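Local coordinates for anopheles gambiae adenosine kinase (Anopheles gambiae, PDB 3LOO), which phosphorylates adenosine to AMP with ATP as phosphate donor, as an adenosine kinase of the pfkB carbohydrate kinase family, at residues Tyr221-Asn224 with Leu225-Ile228. Numbering follows the deposited sequence.
Sequences YKNN and LEEI
K222 and E226 meet one turn apart on the short two-turn alpha-helix 222-228, which packs beside the central sheet of this pfkB-family kinase. Their chains cross at a slant, CE of K222 lying 3.7 Å from CD of E226, so the lysine's methylene end passes the carboxylate carbon. The charges themselves stay further apart, with NZ of K222 4.3 Å from OE2 of E226, beyond salt-bridge range, where any attraction is probably modest. K222 reaches there with CG anti to its backbone N (chi1 -169°) and with bends at chi2 and chi4; its ammonium is hydrogen-bonded to the carbonyl of E248 and makes a cation-pi contact with F249. N223 runs alongside E226 and points the same way, their amide and carboxylate planes 26° apart.

Four successive i to i+4 bonds hold the backbone beneath these side chains. The series starts at the N-cap, where the carbonyl O of Y221 accepts from N of L225 at 3.1 Å. K222 O then takes N of E226, and N223 O takes N of E227 at 2.8 Å.

L225 and I228 carry the buried side of the helix. Both touch M210 on strand 207-211; L225 also rests on F187 of helix 187-203 and I228 on F208. N224 and E227 lie against F191 of that helix, and the OH of Y221 is hydrogen-bonded to T188, again on that helix, so the cap residue is tied to a neighbouring element by its far end. In the last turn, the O of N224 accepts from N of I228 at 2.9 Å, while CG2 of I228 comes within 3.7 Å of that same N224 oxygen.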
ATOM      1  N   TYR A 221      -1.043  -2.063 -16.242  1.00 25.89           N
ATOM      2  CA  TYR A 221      -1.885  -0.856 -16.322  1.00 27.14           C
ATOM      3  C   TYR A 221      -1.008   0.357 -16.649  1.00 27.93           C
ATOM      4  O   TYR A 221      -1.037   1.402 -15.954  1.00 27.38           O
ATOM      5  CB  TYR A 221      -2.647  -0.635 -14.994  1.00 26.48           C
ATOM      6  CG  TYR A 221      -3.193  -1.874 -14.358  1.00 26.67           C
ATOM      7  CD1 TYR A 221      -4.259  -2.596 -14.938  1.00 25.31           C
ATOM      8  CD2 TYR A 221      -2.681  -2.318 -13.123  1.00 27.81           C
ATOM      9  CE1 TYR A 221      -4.772  -3.759 -14.329  1.00 25.30           C
ATOM     10  CE2 TYR A 221      -3.210  -3.426 -12.500  1.00 25.45           C
ATOM     11  CZ  TYR A 221      -4.228  -4.156 -13.109  1.00 26.13           C
ATOM     12  OH  TYR A 221      -4.695  -5.273 -12.459  1.00 28.77           O
ATOM     13  N   LYS A 222      -0.197   0.210 -17.696  1.00 27.52           N
ATOM     14  CA  LYS A 222       0.793   1.234 -18.006  1.00 27.79           C
ATOM     15  C   LYS A 222       0.125   2.573 -18.311  1.00 27.78           C
ATOM     16  O   LYS A 222       0.557   3.625 -17.803  1.00 27.21           O
ATOM     17  CB  LYS A 222       1.665   0.822 -19.189  1.00 28.11           C
ATOM     18  CG  LYS A 222       2.842   1.730 -19.369  1.00 31.65           C
ATOM     19  CD  LYS A 222       2.818   2.348 -20.736  1.00 36.12           C
ATOM     20  CE  LYS A 222       3.888   3.413 -20.860  1.00 37.13           C
ATOM     21  NZ  LYS A 222       4.527   3.361 -22.189  1.00 39.82           N
ATOM     22  N   ASN A 223      -0.898   2.549 -19.157  1.00 28.62           N
ATOM     23  CA  ASN A 223      -1.569   3.781 -19.518  1.00 30.07           C
ATOM     24  C   ASN A 223      -2.330   4.467 -18.351  1.00 30.50           C
ATOM     25  O   ASN A 223      -2.357   5.699 -18.272  1.00 31.16           O
ATOM     26  CB  ASN A 223      -2.439   3.599 -20.768  1.00 31.18           C
ATOM     27  CG  ASN A 223      -1.584   3.416 -22.045  1.00 33.39           C
ATOM     28  OD1 ASN A 223      -0.454   3.896 -22.128  1.00 35.89           O
ATOM     29  ND2 ASN A 223      -2.124   2.717 -23.016  1.00 36.77           N
ATOM     30  N   ASN A 224      -2.930   3.672 -17.469  1.00 29.97           N
ATOM     31  CA  ASN A 224      -3.581   4.197 -16.260  1.00 30.00           C
ATOM     32  C   ASN A 224      -2.583   4.976 -15.426  1.00 29.59           C
ATOM     33  O   ASN A 224      -2.871   6.074 -14.950  1.00 28.98           O
ATOM     34  CB  ASN A 224      -4.152   3.065 -15.394  1.00 29.26           C
ATOM     35  CG  ASN A 224      -5.424   2.461 -15.958  1.00 30.25           C
ATOM     36  OD1 ASN A 224      -6.045   2.978 -16.884  1.00 30.62           O
ATOM     37  ND2 ASN A 224      -5.828   1.373 -15.376  1.00 30.22           N
ATOM     38  N   LEU A 225      -1.415   4.383 -15.264  1.00 28.82           N
ATOM     39  CA  LEU A 225      -0.322   4.957 -14.544  1.00 29.99           C
ATOM     40  C   LEU A 225       0.090   6.305 -15.146  1.00 30.75           C
ATOM     41  O   LEU A 225       0.240   7.315 -14.431  1.00 29.92           O
ATOM     42  CB  LEU A 225       0.831   3.987 -14.613  1.00 29.60           C
ATOM     43  CG  LEU A 225       1.677   3.743 -13.386  1.00 32.32           C
ATOM     44  CD1 LEU A 225       0.886   3.953 -12.108  1.00 30.85           C
ATOM     45  CD2 LEU A 225       2.227   2.315 -13.493  1.00 28.75           C
ATOM     46  N   GLU A 226       0.247   6.318 -16.467  1.00 30.52           N
ATOM     47  CA  GLU A 226       0.523   7.524 -17.203  1.00 31.09           C
ATOM     48  C   GLU A 226      -0.566   8.576 -16.991  1.00 30.90           C
ATOM     49  O   GLU A 226      -0.239   9.745 -16.812  1.00 31.88           O
ATOM     50  CB  GLU A 226       0.615   7.221 -18.706  1.00 31.10           C
ATOM     51  CG  GLU A 226       1.890   6.525 -19.122  1.00 37.45           C
ATOM     52  CD  GLU A 226       2.183   6.727 -20.610  1.00 40.86           C
ATOM     53  OE1 GLU A 226       1.288   6.444 -21.442  1.00 42.05           O
ATOM     54  OE2 GLU A 226       3.275   7.234 -20.926  1.00 43.46           O
ATOM     55  N   GLU A 227      -1.838   8.173 -17.080  1.00 29.61           N
ATOM     56  CA  GLU A 227      -2.930   9.104 -16.949  1.00 29.88           C
ATOM     57  C   GLU A 227      -3.031   9.728 -15.506  1.00 29.27           C
ATOM     58  O   GLU A 227      -3.402  10.901 -15.347  1.00 28.95           O
ATOM     59  CB  GLU A 227      -4.265   8.444 -17.347  1.00 30.35           C
ATOM     60  CG  GLU A 227      -5.426   9.478 -17.431  1.00 32.03           C
ATOM     61  CD  GLU A 227      -6.782   8.901 -17.818  1.00 34.30           C
ATOM     62  OE1 GLU A 227      -6.992   7.678 -17.792  1.00 37.50           O
ATOM     63  OE2 GLU A 227      -7.675   9.688 -18.153  1.00 37.75           O
ATOM     64  N   ILE A 228      -2.672   8.964 -14.471  1.00 28.53           N
ATOM     65  CA  ILE A 228      -2.804   9.459 -13.080  1.00 27.36           C
ATOM     66  C   ILE A 228      -1.545  10.214 -12.607  1.00 27.08           C
ATOM     67  O   ILE A 228      -1.617  11.048 -11.700  1.00 27.10           O
ATOM     68  CB  ILE A 228      -3.164   8.314 -12.077  1.00 26.40           C
ATOM     69  CG1 ILE A 228      -3.830   8.889 -10.807  1.00 26.47           C
ATOM     70  CG2 ILE A 228      -1.893   7.505 -11.678  1.00 26.21           C
ATOM     71  CD1 ILE A 228      -4.613   7.808  -9.955  1.00 23.13           C
TER